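Local atomic coordinates of poly-beta-hydroxybuterate polymerase (Cupriavidus necator, PDB entry 5T6O), a protein that builds polyhydroxybutyrate by nontemplate-dependent polymerization, probably as an acyltransferase whose catalytic domain has the alpha/beta hydrolase fold. Residues L241-T244 and Y245-E249; Q335-A338 and G339-E342; P379-G382 and R383-A387. The protein carries 1 engineered substitution. All blocks are in the same frame, centred on the assembly; numbering follows the deposited sequence. Where two conformers were deposited one is given.

Interaction 1: residues L241-T244 and Y245-E249; sequences LRHT and YLQNE. With SO4 (sulfate ion), chain D.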
ATOM      1  N   LEU A 241      20.090  15.549  -3.008  1.00 23.82           N
ATOM      2  CA  LEU A 241      19.810  14.119  -2.884  1.00 23.07           C
ATOM      3  C   LEU A 241      20.228  13.589  -1.516  1.00 25.63           C
ATOM      4  O   LEU A 241      19.484  12.840  -0.877  1.00 25.45           O
ATOM      5  CB  LEU A 241      20.540  13.356  -3.992  1.00 25.77           C
ATOM      6  CG  LEU A 241      19.921  12.129  -4.644  1.00 48.71           C
ATOM      7  CD1 LEU A 241      18.529  12.455  -5.163  1.00 47.59           C
ATOM      8  CD2 LEU A 241      20.827  11.656  -5.786  1.00 45.74           C
ATOM      9  N   ARG A 242      21.426  13.961  -1.055  1.00 23.20           N
ATOM     10  CA  ARG A 242      21.953  13.396   0.185  1.00 25.19           C
ATOM     11  C   ARG A 242      21.142  13.831   1.400  1.00 30.25           C
ATOM     12  O   ARG A 242      20.751  12.996   2.228  1.00 28.93           O
ATOM     13  CB  ARG A 242      23.418  13.809   0.362  1.00 25.80           C
ATOM     14  CG  ARG A 242      24.015  13.450   1.726  1.00 27.31           C
ATOM     15  CD  ARG A 242      25.501  13.777   1.718  1.00 27.57           C
ATOM     16  NE  ARG A 242      26.232  12.850   0.860  1.00 29.21           N
ATOM     17  CZ  ARG A 242      27.501  13.009   0.503  1.00 31.95           C
ATOM     18  NH1 ARG A 242      28.169  14.086   0.900  1.00 29.25           N
ATOM     19  NH2 ARG A 242      28.094  12.101  -0.260  1.00 29.37           N
ATOM     20  N   HIS A 243      20.883  15.135   1.534  1.00 28.03           N
ATOM     21  CA  HIS A 243      20.420  15.676   2.806  1.00 30.02           C
ATOM     22  C   HIS A 243      18.903  15.772   2.902  1.00 29.11           C
ATOM     23  O   HIS A 243      18.385  16.073   3.985  1.00 32.04           O
ATOM     24  CB  HIS A 243      21.049  17.053   3.052  1.00 29.36           C
ATOM     25  CG  HIS A 243      22.534  16.997   3.259  1.00 29.04           C
ATOM     26  ND1 HIS A 243      23.106  16.407   4.365  1.00 34.91           N
ATOM     27  CD2 HIS A 243      23.564  17.433   2.491  1.00 25.03           C
ATOM     28  CE1 HIS A 243      24.423  16.493   4.275  1.00 41.27           C
ATOM     29  NE2 HIS A 243      24.727  17.106   3.144  1.00 33.61           N
ATOM     30  N   THR A 244      18.183  15.521   1.809  1.00 30.18           N
ATOM     31  CA  THR A 244      16.728  15.472   1.884  1.00 25.97           C
ATOM     32  C   THR A 244      16.228  14.051   1.621  1.00 26.94           C
ATOM     33  O   THR A 244      15.916  13.322   2.571  1.00 30.85           O
ATOM     34  CB  THR A 244      16.097  16.506   0.929  1.00 26.04           C
ATOM     35  OG1 THR A 244      16.310  16.143  -0.440  1.00 30.12           O
ATOM     36  CG2 THR A 244      16.698  17.879   1.165  1.00 28.11           C
ATOM     37  N   TYR A 245      16.191  13.621   0.356  1.00 28.23           N
ATOM     38  CA  TYR A 245      15.657  12.297   0.043  1.00 27.92           C
ATOM     39  C   TYR A 245      16.341  11.185   0.834  1.00 33.18           C
ATOM     40  O   TYR A 245      15.678  10.253   1.302  1.00 29.36           O
ATOM     41  CB  TYR A 245      15.781  12.014  -1.453  1.00 22.96           C
ATOM     42  CG  TYR A 245      14.768  12.751  -2.281  1.00 24.24           C
ATOM     43  CD1 TYR A 245      13.496  12.220  -2.499  1.00 26.26           C
ATOM     44  CD2 TYR A 245      15.073  13.979  -2.849  1.00 32.43           C
ATOM     45  CE1 TYR A 245      12.568  12.898  -3.262  1.00 28.50           C
ATOM     46  CE2 TYR A 245      14.148  14.659  -3.605  1.00 36.35           C
ATOM     47  CZ  TYR A 245      12.901  14.114  -3.810  1.00 36.26           C
ATOM     48  OH  TYR A 245      11.984  14.797  -4.573  1.00 35.38           O
ATOM     49  N   LEU A 246      17.667  11.252   0.991  1.00 28.51           N
ATOM     50  CA  LEU A 246      18.351  10.110   1.592  1.00 33.02           C
ATOM     51  C   LEU A 246      18.404  10.179   3.113  1.00 33.29           C
ATOM     52  O   LEU A 246      18.038   9.216   3.795  1.00 34.10           O
ATOM     53  CB  LEU A 246      19.770   9.984   1.031  1.00 35.61           C
ATOM     54  CG  LEU A 246      19.840   9.176  -0.259  1.00 41.07           C
ATOM     55  CD1 LEU A 246      21.270   9.114  -0.742  1.00 39.38           C
ATOM     56  CD2 LEU A 246      19.303   7.770  -0.018  1.00 46.19           C
ATOM     57  N   GLN A 247      18.871  11.294   3.663  1.00 29.11           N
ATOM     58  CA  GLN A 247      19.093  11.401   5.094  1.00 31.46           C
ATOM     59  C   GLN A 247      18.049  12.246   5.803  1.00 34.42           C
ATOM     60  O   GLN A 247      18.003  12.226   7.037  1.00 32.07           O
ATOM     61  CB  GLN A 247      20.495  11.963   5.357  1.00 32.94           C
ATOM     62  CG  GLN A 247      21.566  10.990   4.874  1.00 33.55           C
ATOM     63  CD  GLN A 247      22.972  11.545   4.957  1.00 37.83           C
ATOM     64  OE1 GLN A 247      23.188  12.690   5.361  1.00 39.98           O
ATOM     65  NE2 GLN A 247      23.941  10.727   4.572  1.00 35.44           N
ATOM     66  N   ASN A 248      17.216  12.974   5.060  1.00 33.04           N
ATOM     67  CA  ASN A 248      16.032  13.653   5.599  1.00 34.48           C
ATOM     68  C   ASN A 248      16.377  14.506   6.819  1.00 34.77           C
ATOM     69  O   ASN A 248      15.792  14.368   7.898  1.00 32.83           O
ATOM     70  CB  ASN A 248      14.936  12.638   5.945  1.00 35.53           C
ATOM     71  CG  ASN A 248      13.580  13.295   6.117  1.00 36.48           C
ATOM     72  OD1 ASN A 248      13.335  14.383   5.582  1.00 30.17           O
ATOM     73  ND2 ASN A 248      12.694  12.642   6.860  1.00 36.34           N
ATOM     74  N   GLU A 249      17.334  15.415   6.623  1.00 32.16           N
ATOM     75  CA  GLU A 249      17.911  16.179   7.718  1.00 31.38           C
ATOM     76  C   GLU A 249      17.418  17.614   7.796  1.00 34.96           C
ATOM     77  O   GLU A 249      17.574  18.244   8.849  1.00 36.64           O
ATOM     78  CB  GLU A 249      19.438  16.194   7.599  1.00 35.39           C
ATOM     79  CG  GLU A 249      20.076  14.861   7.896  1.00 39.21           C
ATOM     80  CD  GLU A 249      21.524  14.798   7.428  1.00 42.95           C
ATOM     81  OE1 GLU A 249      21.766  14.935   6.208  1.00 35.64           O
ATOM     82  OE2 GLU A 249      22.415  14.613   8.279  1.00 48.20           O
TER
HETATM   83  S   SO4 D 603      28.094  17.856   1.829  1.00 50.63           S
HETATM   84  O1  SO4 D 603      28.201  18.607   3.077  1.00 59.22           O
HETATM   85  O2  SO4 D 603      27.351  16.619   2.097  1.00 40.44           O
HETATM   86  O3  SO4 D 603      29.416  17.543   1.288  1.00 45.39           O
HETATM   87  O4  SO4 D 603      27.418  18.673   0.820  1.00 57.10           O

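Interaction 2: residues Q335-A338 and G339-E342; sequences QWLA and GAIE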
ATOM      1  N   GLN A 335      -6.262  11.427   9.856  1.00 34.07           N
ATOM      2  CA  GLN A 335      -7.168  12.124  10.763  1.00 34.95           C
ATOM      3  C   GLN A 335      -7.585  13.468  10.187  1.00 33.67           C
ATOM      4  O   GLN A 335      -8.745  13.879  10.325  1.00 36.72           O
ATOM      5  CB  GLN A 335      -6.516  12.322  12.134  1.00 43.72           C
ATOM      6  CG  GLN A 335      -6.414  11.080  12.984  1.00 55.79           C
ATOM      7  CD  GLN A 335      -7.616  10.878  13.890  1.00 64.63           C
ATOM      8  OE1 GLN A 335      -7.494  10.910  15.115  1.00 71.34           O
ATOM      9  NE2 GLN A 335      -8.780  10.656  13.293  1.00 62.04           N
ATOM     10  N   TRP A 336      -6.653  14.169   9.536  1.00 34.24           N
ATOM     11  CA  TRP A 336      -6.993  15.444   8.910  1.00 33.33           C
ATOM     12  C   TRP A 336      -8.058  15.246   7.843  1.00 33.18           C
ATOM     13  O   TRP A 336      -9.079  15.945   7.819  1.00 27.83           O
ATOM     14  CB  TRP A 336      -5.747  16.092   8.297  1.00 29.92           C
ATOM     15  CG  TRP A 336      -6.050  17.438   7.691  1.00 28.04           C
ATOM     16  CD1 TRP A 336      -6.004  18.644   8.329  1.00 31.98           C
ATOM     17  CD2 TRP A 336      -6.461  17.718   6.339  1.00 27.26           C
ATOM     18  NE1 TRP A 336      -6.362  19.653   7.467  1.00 32.39           N
ATOM     19  CE2 TRP A 336      -6.647  19.115   6.241  1.00 29.29           C
ATOM     20  CE3 TRP A 336      -6.686  16.925   5.205  1.00 29.41           C
ATOM     21  CZ2 TRP A 336      -7.048  19.741   5.049  1.00 29.75           C
ATOM     22  CZ3 TRP A 336      -7.094  17.541   4.022  1.00 26.06           C
ATOM     23  CH2 TRP A 336      -7.258  18.940   3.949  1.00 29.56           C
ATOM     24  N   LEU A 337      -7.839  14.274   6.961  1.00 32.06           N
ATOM     25  CA  LEU A 337      -8.782  14.025   5.881  1.00 34.13           C
ATOM     26  C   LEU A 337     -10.132  13.553   6.403  1.00 31.15           C
ATOM     27  O   LEU A 337     -11.171  13.922   5.842  1.00 31.92           O
ATOM     28  CB  LEU A 337      -8.178  13.006   4.917  1.00 32.64           C
ATOM     29  CG  LEU A 337      -8.944  12.766   3.622  1.00 30.38           C
ATOM     30  CD1 LEU A 337      -9.234  14.068   2.909  1.00 27.78           C
ATOM     31  CD2 LEU A 337      -8.107  11.836   2.752  1.00 41.59           C
ATOM     32  N   ALA A 338     -10.152  12.784   7.502  1.00 28.60           N
ATOM     33  CA  ALA A 338     -11.421  12.294   8.033  1.00 31.10           C
ATOM     34  C   ALA A 338     -12.336  13.435   8.465  1.00 31.87           C
ATOM     35  O   ALA A 338     -13.564  13.334   8.336  1.00 33.05           O
ATOM     36  CB  ALA A 338     -11.172  11.340   9.204  1.00 37.23           C
ATOM     37  N   GLY A 339     -11.768  14.524   8.983  1.00 33.42           N
ATOM     38  CA  GLY A 339     -12.561  15.665   9.396  1.00 30.45           C
ATOM     39  C   GLY A 339     -12.698  16.745   8.352  1.00 32.52           C
ATOM     40  O   GLY A 339     -13.415  17.730   8.570  1.00 33.12           O
ATOM     41  N   ALA A 340     -12.042  16.572   7.208  1.00 29.92           N
ATOM     42  CA  ALA A 340     -12.045  17.584   6.157  1.00 27.82           C
ATOM     43  C   ALA A 340     -13.378  17.636   5.414  1.00 32.54           C
ATOM     44  O   ALA A 340     -14.090  16.637   5.288  1.00 33.77           O
ATOM     45  CB  ALA A 340     -10.915  17.305   5.166  1.00 23.71           C
ATOM     46  N   ILE A 341     -13.717  18.831   4.936  0.50 30.15           N
ATOM     47  CA  ILE A 341     -14.896  19.054   4.105  0.50 29.77           C
ATOM     48  C   ILE A 341     -14.435  19.218   2.666  0.50 27.37           C
ATOM     49  O   ILE A 341     -13.475  19.952   2.397  0.50 28.50           O
ATOM     50  CB  ILE A 341     -15.683  20.293   4.559  0.50 31.28           C
ATOM     51  CG1 ILE A 341     -15.844  20.308   6.077  0.50 31.28           C
ATOM     52  CG2 ILE A 341     -17.053  20.323   3.886  0.50 34.60           C
ATOM     53  CD1 ILE A 341     -16.715  19.203   6.602  0.50 34.07           C
ATOM     54  N   GLU A 342     -15.119  18.554   1.740  1.00 27.21           N
ATOM     55  CA  GLU A 342     -14.811  18.700   0.320  1.00 25.97           C
ATOM     56  C   GLU A 342     -15.636  19.833  -0.286  1.00 25.85           C
ATOM     57  O   GLU A 342     -16.857  19.892  -0.102  1.00 29.17           O
ATOM     58  CB  GLU A 342     -15.088  17.391  -0.422  1.00 32.90           C
ATOM     59  CG  GLU A 342     -14.507  17.379  -1.817  1.00 27.95           C
ATOM     60  CD  GLU A 342     -14.741  16.075  -2.557  1.00 36.57           C
ATOM     61  OE1 GLU A 342     -15.349  15.144  -1.984  1.00 31.33           O
ATOM     62  OE2 GLU A 342     -14.299  15.985  -3.720  1.00 29.12           O
TER
HETATM   63  O   HOH W   1     -13.702  13.830   4.810  1.00 34.68           O

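Interaction 3: residues P379-G382 and R383-A387; sequences PAPG and RYVKA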
ATOM      1  N   PRO A 379      12.153  42.477 -21.784  1.00 26.59           N
ATOM      2  CA  PRO A 379      10.796  42.001 -21.460  1.00 25.04           C
ATOM      3  C   PRO A 379      10.789  40.596 -20.874  1.00 28.04           C
ATOM      4  O   PRO A 379      11.638  39.758 -21.188  1.00 29.14           O
ATOM      5  CB  PRO A 379      10.074  42.021 -22.816  1.00 28.11           C
ATOM      6  CG  PRO A 379      10.924  42.904 -23.719  1.00 26.78           C
ATOM      7  CD  PRO A 379      12.340  42.637 -23.238  1.00 25.40           C
ATOM      8  N   ALA A 380       9.801  40.340 -20.016  1.00 25.99           N
ATOM      9  CA  ALA A 380       9.483  38.965 -19.637  1.00 26.13           C
ATOM     10  C   ALA A 380       9.095  38.228 -20.917  1.00 30.26           C
ATOM     11  O   ALA A 380       8.531  38.831 -21.835  1.00 25.88           O
ATOM     12  CB  ALA A 380       8.366  38.933 -18.619  1.00 27.64           C
ATOM     13  N   PRO A 381       9.375  36.918 -20.992  1.00 27.62           N
ATOM     14  CA  PRO A 381       9.845  36.024 -19.932  1.00 26.65           C
ATOM     15  C   PRO A 381      11.356  36.069 -19.677  1.00 28.47           C
ATOM     16  O   PRO A 381      11.822  35.345 -18.796  1.00 27.47           O
ATOM     17  CB  PRO A 381       9.423  34.639 -20.447  1.00 25.31           C
ATOM     18  CG  PRO A 381       9.452  34.783 -21.946  1.00 25.93           C
ATOM     19  CD  PRO A 381       8.969  36.180 -22.204  1.00 29.99           C
ATOM     20  N   GLY A 382      12.092  36.907 -20.404  1.00 28.41           N
ATOM     21  CA  GLY A 382      13.530  36.987 -20.231  1.00 28.17           C
ATOM     22  C   GLY A 382      14.278  35.931 -21.030  1.00 27.04           C
ATOM     23  O   GLY A 382      13.725  34.928 -21.474  1.00 28.51           O
ATOM     24  N   ARG A 383      15.578  36.166 -21.207  1.00 25.29           N
ATOM     25  CA  ARG A 383      16.362  35.247 -22.028  1.00 25.50           C
ATOM     26  C   ARG A 383      16.848  34.013 -21.262  1.00 25.08           C
ATOM     27  O   ARG A 383      17.135  32.991 -21.903  1.00 26.75           O
ATOM     28  CB  ARG A 383      17.551  35.989 -22.666  1.00 25.00           C
ATOM     29  CG  ARG A 383      18.675  36.348 -21.720  1.00 24.34           C
ATOM     30  CD  ARG A 383      19.637  37.371 -22.357  1.00 29.05           C
ATOM     31  NE  ARG A 383      20.777  37.642 -21.483  1.00 30.58           N
ATOM     32  CZ  ARG A 383      20.759  38.495 -20.460  1.00 36.51           C
ATOM     33  NH1 ARG A 383      19.661  39.196 -20.177  1.00 29.34           N
ATOM     34  NH2 ARG A 383      21.850  38.652 -19.719  1.00 33.31           N
ATOM     35  N   TYR A 384      16.951  34.058 -19.922  1.00 24.33           N
ATOM     36  CA  TYR A 384      17.430  32.864 -19.214  1.00 22.48           C
ATOM     37  C   TYR A 384      16.521  31.669 -19.468  1.00 28.65           C
ATOM     38  O   TYR A 384      17.004  30.557 -19.713  1.00 24.46           O
ATOM     39  CB  TYR A 384      17.545  33.088 -17.701  1.00 23.39           C
ATOM     40  CG  TYR A 384      18.714  33.942 -17.239  1.00 25.87           C
ATOM     41  CD1 TYR A 384      19.357  34.823 -18.113  1.00 29.56           C
ATOM     42  CD2 TYR A 384      19.160  33.882 -15.912  1.00 27.76           C
ATOM     43  CE1 TYR A 384      20.411  35.616 -17.686  1.00 28.79           C
ATOM     44  CE2 TYR A 384      20.226  34.670 -15.474  1.00 24.87           C
ATOM     45  CZ  TYR A 384      20.835  35.540 -16.370  1.00 29.34           C
ATOM     46  OH  TYR A 384      21.878  36.332 -15.957  1.00 28.89           O
ATOM     47  N   VAL A 385      15.202  31.877 -19.422  1.00 24.36           N
ATOM     48  CA  VAL A 385      14.284  30.743 -19.524  1.00 22.12           C
ATOM     49  C   VAL A 385      14.321  30.119 -20.920  1.00 28.61           C
ATOM     50  O   VAL A 385      13.900  28.968 -21.092  1.00 25.49           O
ATOM     51  CB  VAL A 385      12.852  31.176 -19.141  1.00 21.28           C
ATOM     52  CG1 VAL A 385      12.283  32.115 -20.201  1.00 23.80           C
ATOM     53  CG2 VAL A 385      11.938  29.936 -18.925  1.00 22.11           C
ATOM     54  N   LYS A 386      14.836  30.843 -21.925  1.00 24.28           N
ATOM     55  CA  LYS A 386      14.909  30.310 -23.281  1.00 25.07           C
ATOM     56  C   LYS A 386      16.147  29.454 -23.519  1.00 31.58           C
ATOM     57  O   LYS A 386      16.243  28.810 -24.571  1.00 29.50           O
ATOM     58  CB  LYS A 386      14.882  31.458 -24.303  1.00 25.21           C
ATOM     59  CG  LYS A 386      13.608  32.296 -24.211  1.00 26.16           C
ATOM     60  CD  LYS A 386      13.642  33.525 -25.140  1.00 32.17           C
ATOM     61  CE  LYS A 386      12.379  34.356 -24.931  1.00 40.95           C
ATOM     62  NZ  LYS A 386      12.304  35.546 -25.809  1.00 42.70           N
ATOM     63  N   ALA A 387      17.091  29.434 -22.584  1.00 30.30           N
ATOM     64  CA  ALA A 387      18.340  28.714 -22.785  1.00 26.75           C
ATOM     65  C   ALA A 387      18.108  27.216 -22.628  1.00 26.26           C
ATOM     66  O   ALA A 387      17.513  26.768 -21.641  1.00 27.35           O
ATOM     67  CB  ALA A 387      19.407  29.192 -21.798  1.00 32.72           C
TER
HETATM   68  O   HOH W   2      14.163  34.223 -18.058  1.00 23.27           O

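Interaction 1: residues L241-T244 and Y245-E249
H243 and E249 illustrate how a helix that is running out can fasten its last turn through side chains. The imidazole ND1 donates to E249 OE1 at 2.7 Å, on the syn side but tilted out of the carboxylate plane, while the oxygen lies within 8° of the ring plane. Ring and carboxylate planes are 22° apart. H243 NE2 donates to O2 of a sulfate, probably from the crystallisation liquor, at 2.9 Å; R242 NH1 donates to the same oxygen, also at 2.9 Å, while NH2 holds A180 O. With its CG anti to the backbone N (chi1 171°), R242 lays that methylene 3.9 Å above one face of the H243 ring, and the Q247 side chain runs alongside that of R242, pointing the same way. In the backbone the helix widens into a pi-type turn, where L246 N bonds to L241 O at 3.1 Å and Q247 N to R242 O at 2.9 Å. E249 N closes on H243 O at 2.9 Å. N248, in positive phi, anchors the exit from helix 234-246 to D151 and F152 in the segment after strand 140-146, while W204 and V207 of a second subunit pack on L241 and L246.

Interaction 2: residues Q335-A338 and G339-E342
A helix-to-strand junction in the mixed sheet of this alpha/beta hydrolase domain brings W336 and A340 together, where helix 333-339 passes into 341-344, the outermost strand at that end of the sheet within this chain. A340, just past the helix, sets its CB over one face of the W336 indole, offset toward the rim, in a CH-pi contact 4.2 Å from the centroid of the six-membered ring and 17° off the normal. The indole lies there because its CG is anti to the backbone N (chi1 -178°), and its other neighbours include Y289, W324 and F301, whose ring meets it edge to face. L337 CD1 touches A340 CB at 4.3 Å, so two successive helix residues pack on that methyl group. The backbone bonding meanwhile frays. G339 N divides itself between Q335 O at 3.4 Å and W336 O at 3.3 Å, both weak, and W336 O also accepts from N326 ND2. A340 N then bonds to L337 O at 3.1 Å, but from well above the carbonyl plane. Finally, one water lies 2.7 Å from L337 O and 2.9 Å from A340 O, placed to donate to either.

Interaction 3: residues P379-G382 and R383-A387
The peptide bond before P381 is cis, and G382, at phi 84° and psi 163°, swings the backbone on from there into a short run of helical angles that brings V385 back against P381. Such backbone angles would jam a CB against the preceding carbonyl oxygen, which explains the glycine. V385 does most of the touching. Its CG1 stands between the backbone N and the carbonyl carbon (chi1 69°), and from there it meets P381 CB at 3.8 Å and comes to 3.4 Å from G382 O. A water spans the turn where the backbones do not bond directly, donating to P381 O at 2.7 Å and accepting from V385 N at 2.9 Å. This illustrates how a solvent molecule can take the place of a missing turn bond. K386 stretches its extended aliphatic chain past the same G382 carbonyl and brings CE to 4.2 Å from P381 CG. Within 383-387, K386 N bonds to R383 O at 3.1 Å. The ends of R383 and Y384 lead off from the P381-V385 contact and lie beside each other: the guanidinium offers a face to Y384 CE1, while R383 CG lies at the edge of the tyrosine ring. R383 NH1 forms salt bridges with E19 and E378, and Y384 OH bonds to N20 O. The loop is thereby tied to the antiparallel end of the sheet, following strand 378-379 and held against strand 14-19, which leads into the turn toward strand 23-28; Y50 and Y51 lie against V385 from the loop after strand 40-43.

How the interactions relate
Along the chain the three turns come in series, 241-249, then 335-342, then 379-387, and none touches another. The centres of interactions 1 and 2 lie about 30 Å apart, those of 1 and 3 about 32 Å, and those of 2 and 3 about 42 Å, on opposite sides of the chain's centre. Interactions 2 and 3 adjoin the two strands outermost within this chain, 341-344 and 378-379, whereas interaction 1 finishes helix 234-246. The assembly sets interaction 3 apart: interactions 1 and 2 both touch the third subunit and so lie at interfaces of the four-chain assembly, whereas no other protein chain touches interaction 3, near the C-terminus.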